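Local atomic coordinates of peptidase family U32 (Geobacillus thermoleovorans, PDB entry 4HE5), a protein that is of unknown individual function but carries the C-terminal domain of the U32 peptidase family, a small all-beta module of a group of putative peptidases. Residues N28-G33 with Q48-I53. Numbering follows the deposited sequence.
With SO4 (sulfate ion), chain B.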
ATOM      1  N   ASN A  28       4.287  -1.238   9.471  1.00 12.75           N
ATOM      2  CA  ASN A  28       4.888  -0.157  10.241  1.00 12.87           C
ATOM      3  C   ASN A  28       4.123   1.102   9.864  1.00 12.24           C
ATOM      4  O   ASN A  28       3.431   1.123   8.851  1.00 13.19           O
ATOM      5  CB  ASN A  28       6.389   0.017  10.003  1.00 14.40           C
ATOM      6  CG  ASN A  28       7.236  -0.936  10.794  1.00 15.84           C
ATOM      7  OD1 ASN A  28       7.271  -0.860  12.032  1.00 19.97           O
ATOM      8  ND2 ASN A  28       8.004  -1.783  10.150  1.00 17.28           N
ATOM      9  N   HIS A  29       4.261   2.144  10.681  1.00 13.60           N
ATOM     10  CA  HIS A  29       3.494   3.348  10.446  1.00 14.09           C
ATOM     11  C   HIS A  29       3.800   3.986   9.099  1.00 13.99           C
ATOM     12  O   HIS A  29       4.957   4.130   8.709  1.00 17.05           O
ATOM     13  CB  HIS A  29       3.876   4.332  11.563  1.00 14.85           C
ATOM     14  CG  HIS A  29       3.047   5.571  11.585  1.00 16.11           C
ATOM     15  ND1 HIS A  29       3.156   6.578  10.622  1.00 18.30           N
ATOM     16  CD2 HIS A  29       2.136   6.035  12.452  1.00 18.18           C
ATOM     17  CE1 HIS A  29       2.327   7.594  10.889  1.00 20.39           C
ATOM     18  NE2 HIS A  29       1.678   7.273  11.993  1.00 19.38           N
ATOM     19  N   PHE A  30       2.727   4.362   8.390  1.00 12.33           N
ATOM     20  CA  PHE A  30       2.906   5.200   7.212  1.00 13.43           C
ATOM     21  C   PHE A  30       1.693   6.144   7.108  1.00 11.99           C
ATOM     22  O   PHE A  30       0.681   5.958   7.800  1.00 13.41           O
ATOM     23  CB  PHE A  30       3.101   4.393   5.943  1.00 13.48           C
ATOM     24  CG  PHE A  30       2.001   3.476   5.494  1.00 12.84           C
ATOM     25  CD1 PHE A  30       1.041   3.933   4.599  1.00 13.52           C
ATOM     26  CD2 PHE A  30       1.938   2.175   5.951  1.00 13.21           C
ATOM     27  CE1 PHE A  30       0.011   3.102   4.165  1.00 15.10           C
ATOM     28  CE2 PHE A  30       0.917   1.314   5.534  1.00 13.62           C
ATOM     29  CZ  PHE A  30      -0.001   1.807   4.633  1.00 14.54           C
ATOM     30  N   ARG A  31       1.813   7.156   6.246  1.00 13.34           N
ATOM     31  CA  ARG A  31       0.832   8.188   6.183  1.00 13.20           C
ATOM     32  C   ARG A  31       0.830   8.819   4.796  1.00 11.68           C
ATOM     33  O   ARG A  31       1.807   8.677   4.056  1.00 13.38           O
ATOM     34  CB  ARG A  31       1.128   9.264   7.258  1.00 18.24           C
ATOM     35  CG  ARG A  31       2.363  10.096   7.056  1.00 24.28           C
ATOM     36  CD  ARG A  31       2.538  11.268   7.982  1.00 25.19           C
ATOM     37  NE  ARG A  31       2.816  10.999   9.376  1.00 30.66           N
ATOM     38  CZ  ARG A  31       4.015  10.805   9.921  1.00 36.91           C
ATOM     39  NH1 ARG A  31       5.108  10.817   9.166  1.00 53.94           N
ATOM     40  NH2 ARG A  31       4.098  10.579  11.231  1.00 43.83           N
ATOM     41  N   PRO A  32      -0.238   9.515   4.428  1.00 13.10           N
ATOM     42  CA  PRO A  32      -0.257  10.270   3.157  1.00 11.60           C
ATOM     43  C   PRO A  32       0.981  11.173   3.080  1.00 12.52           C
ATOM     44  O   PRO A  32       1.372  11.786   4.051  1.00 13.11           O
ATOM     45  CB  PRO A  32      -1.571  11.047   3.201  1.00 12.35           C
ATOM     46  CG  PRO A  32      -2.419  10.160   4.048  1.00 12.95           C
ATOM     47  CD  PRO A  32      -1.494   9.695   5.148  1.00 12.27           C
ATOM     48  N   GLY A  33       1.580  11.220   1.889  1.00 13.00           N
ATOM     49  CA  GLY A  33       2.765  12.012   1.642  1.00 15.22           C
ATOM     50  C   GLY A  33       4.059  11.241   1.834  1.00 14.69           C
ATOM     51  O   GLY A  33       5.124  11.660   1.407  1.00 17.45           O
ATOM     52  N   GLN A  48       6.409   5.308  -5.169  1.00 14.03           N
ATOM     53  CA  GLN A  48       5.022   5.769  -5.037  1.00 15.28           C
ATOM     54  C   GLN A  48       4.999   6.783  -3.900  1.00 14.93           C
ATOM     55  O   GLN A  48       5.506   6.437  -2.828  1.00 15.45           O
ATOM     56  CB  GLN A  48       4.042   4.618  -4.755  1.00 16.99           C
ATOM     57  CG  GLN A  48       2.608   4.932  -4.504  1.00 15.62           C
ATOM     58  CD  GLN A  48       1.828   5.186  -5.737  1.00 14.69           C
ATOM     59  OE1 GLN A  48       1.832   4.360  -6.660  1.00 14.33           O
ATOM     60  NE2 GLN A  48       1.153   6.356  -5.744  1.00 17.20           N
ATOM     61  N   VAL A  49       4.403   7.938  -4.047  1.00 14.71           N
ATOM     62  CA  VAL A  49       3.990   8.735  -2.880  1.00 14.19           C
ATOM     63  C   VAL A  49       2.555   8.314  -2.540  1.00 14.36           C
ATOM     64  O   VAL A  49       1.677   8.259  -3.400  1.00 16.06           O
ATOM     65  CB  VAL A  49       4.097  10.255  -3.133  1.00 14.97           C
ATOM     66  CG1 VAL A  49       3.513  11.050  -1.975  1.00 17.05           C
ATOM     67  CG2 VAL A  49       5.558  10.650  -3.395  1.00 18.66           C
ATOM     68  N   ILE A  50       2.312   7.999  -1.276  1.00 13.53           N
ATOM     69  CA  ILE A  50       1.012   7.641  -0.772  1.00 13.29           C
ATOM     70  C   ILE A  50       0.080   8.856  -0.811  1.00 12.66           C
ATOM     71  O   ILE A  50       0.460   9.892  -0.284  1.00 12.98           O
ATOM     72  CB  ILE A  50       1.093   7.048   0.653  1.00 14.11           C
ATOM     73  CG1 ILE A  50       2.019   5.865   0.750  1.00 18.65           C
ATOM     74  CG2 ILE A  50      -0.292   6.731   1.199  1.00 16.20           C
ATOM     75  CD1 ILE A  50       1.664   4.674  -0.111  1.00 25.88           C
ATOM     76  N   GLU A  51      -1.059   8.736  -1.429  1.00 12.28           N
ATOM     77  CA  GLU A  51      -2.025   9.841  -1.514  1.00 13.51           C
ATOM     78  C   GLU A  51      -3.077   9.545  -0.462  1.00 12.17           C
ATOM     79  O   GLU A  51      -2.738   9.207   0.690  1.00 13.59           O
ATOM     80  CB  GLU A  51      -2.504   9.975  -2.958  1.00 13.70           C
ATOM     81  CG  GLU A  51      -1.392  10.213  -3.977  1.00 14.86           C
ATOM     82  CD  GLU A  51      -1.765   9.657  -5.338  1.00 18.06           C
ATOM     83  OE1 GLU A  51      -1.876  10.415  -6.288  1.00 21.90           O
ATOM     84  OE2 GLU A  51      -1.912   8.433  -5.459  1.00 19.39           O
ATOM     85  N   LYS A  52      -4.367   9.647  -0.790  1.00 12.92           N
ATOM     86  CA  LYS A  52      -5.399   9.300   0.145  1.00 12.00           C
ATOM     87  C   LYS A  52      -5.323   7.828   0.467  1.00 11.66           C
ATOM     88  O   LYS A  52      -5.101   6.988  -0.376  1.00 12.46           O
ATOM     89  CB  LYS A  52      -6.734   9.727  -0.453  1.00 14.37           C
ATOM     90  CG  LYS A  52      -7.911   9.522   0.504  1.00 15.25           C
ATOM     91  CD  LYS A  52      -9.179  10.225   0.011  1.00 16.09           C
ATOM     92  CE  LYS A  52      -9.268  11.651   0.517  1.00 16.91           C
ATOM     93  NZ  LYS A  52     -10.410  12.373  -0.148  1.00 20.73           N
ATOM     94  N   ILE A  53      -5.595   7.524   1.716  1.00 10.87           N
ATOM     95  CA  ILE A  53      -5.711   6.157   2.223  1.00 10.74           C
ATOM     96  C   ILE A  53      -7.095   5.906   2.750  1.00  9.99           C
ATOM     97  O   ILE A  53      -7.730   6.824   3.328  1.00 12.46           O
ATOM     98  CB  ILE A  53      -4.609   5.766   3.201  0.62 10.27           C
ATOM     99  CG1 ILE A  53      -4.603   6.699   4.381  0.62 12.77           C
ATOM    100  CG2 ILE A  53      -3.292   5.804   2.444  0.62 16.02           C
ATOM    101  CD1 ILE A  53      -3.770   6.133   5.499  0.62 16.51           C
TER
HETATM  102  S   SO4 B 501       0.134  10.314  13.010  0.53 34.18           S
HETATM  103  O1  SO4 B 501       1.466  10.710  13.543  0.53 31.49           O
HETATM  104  O2  SO4 B 501      -0.079   8.923  13.456  0.53 33.51           O
HETATM  105  O3  SO4 B 501      -0.886  11.217  13.552  0.53 40.32           O
HETATM  106  O4  SO4 B 501       0.172  10.364  11.541  0.53 33.97           O
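V49 closes strand 46-49 and lays CG1 against the backbone of G33, 3.8 Å from G33 O. That methyl stands anti to its own backbone N (chi1 173°), which brings it alongside the glycine.

Next comes I50, where the one hydrogen bond between the two segments is made. Its carbonyl takes the bond from G33 N to I50 O, 2.8 Å long and almost straight, with the donor tilted somewhat from the carbonyl plane. The same oxygen receives a CA-H...O contact from P32 CA at 3.5 Å, so one acceptor holds two successive residues of the loop. The I50 side chain turns inward: CG2 lies by R31 O and P32 CA, while CG1 meets the F30 ring obliquely, 4.4 Å from CD1. F73 of strand 70-74 touches both F30 and I50.

E51 contributes its backbone, pointing its side chain away; P32 CB comes within 3.3 Å of E51 O, with CG also close to it. At I53 the chain returns to the interior. In the conformer described here, one of two modelled for I53, CG1 reaches to 4.1 Å from P32 CG, and F73 backs I53 as well.

Farther back along 28-33, H29 and R31 share a sulfate, probably from the crystallisation liquor. H29 NE2 donates a 2.8 Å bond to SO4 O2 in the ring plane; the one from R31 NE to SO4 O4 is weak, and R65 supplies another donor.

All told, the loop leading into strand 35-39 is fastened to the chain leaving strand 46-49, an outermost strand of the sheet that pairs antiparallel with 35-39, within the small all-beta fold of the U32 C-terminal domain.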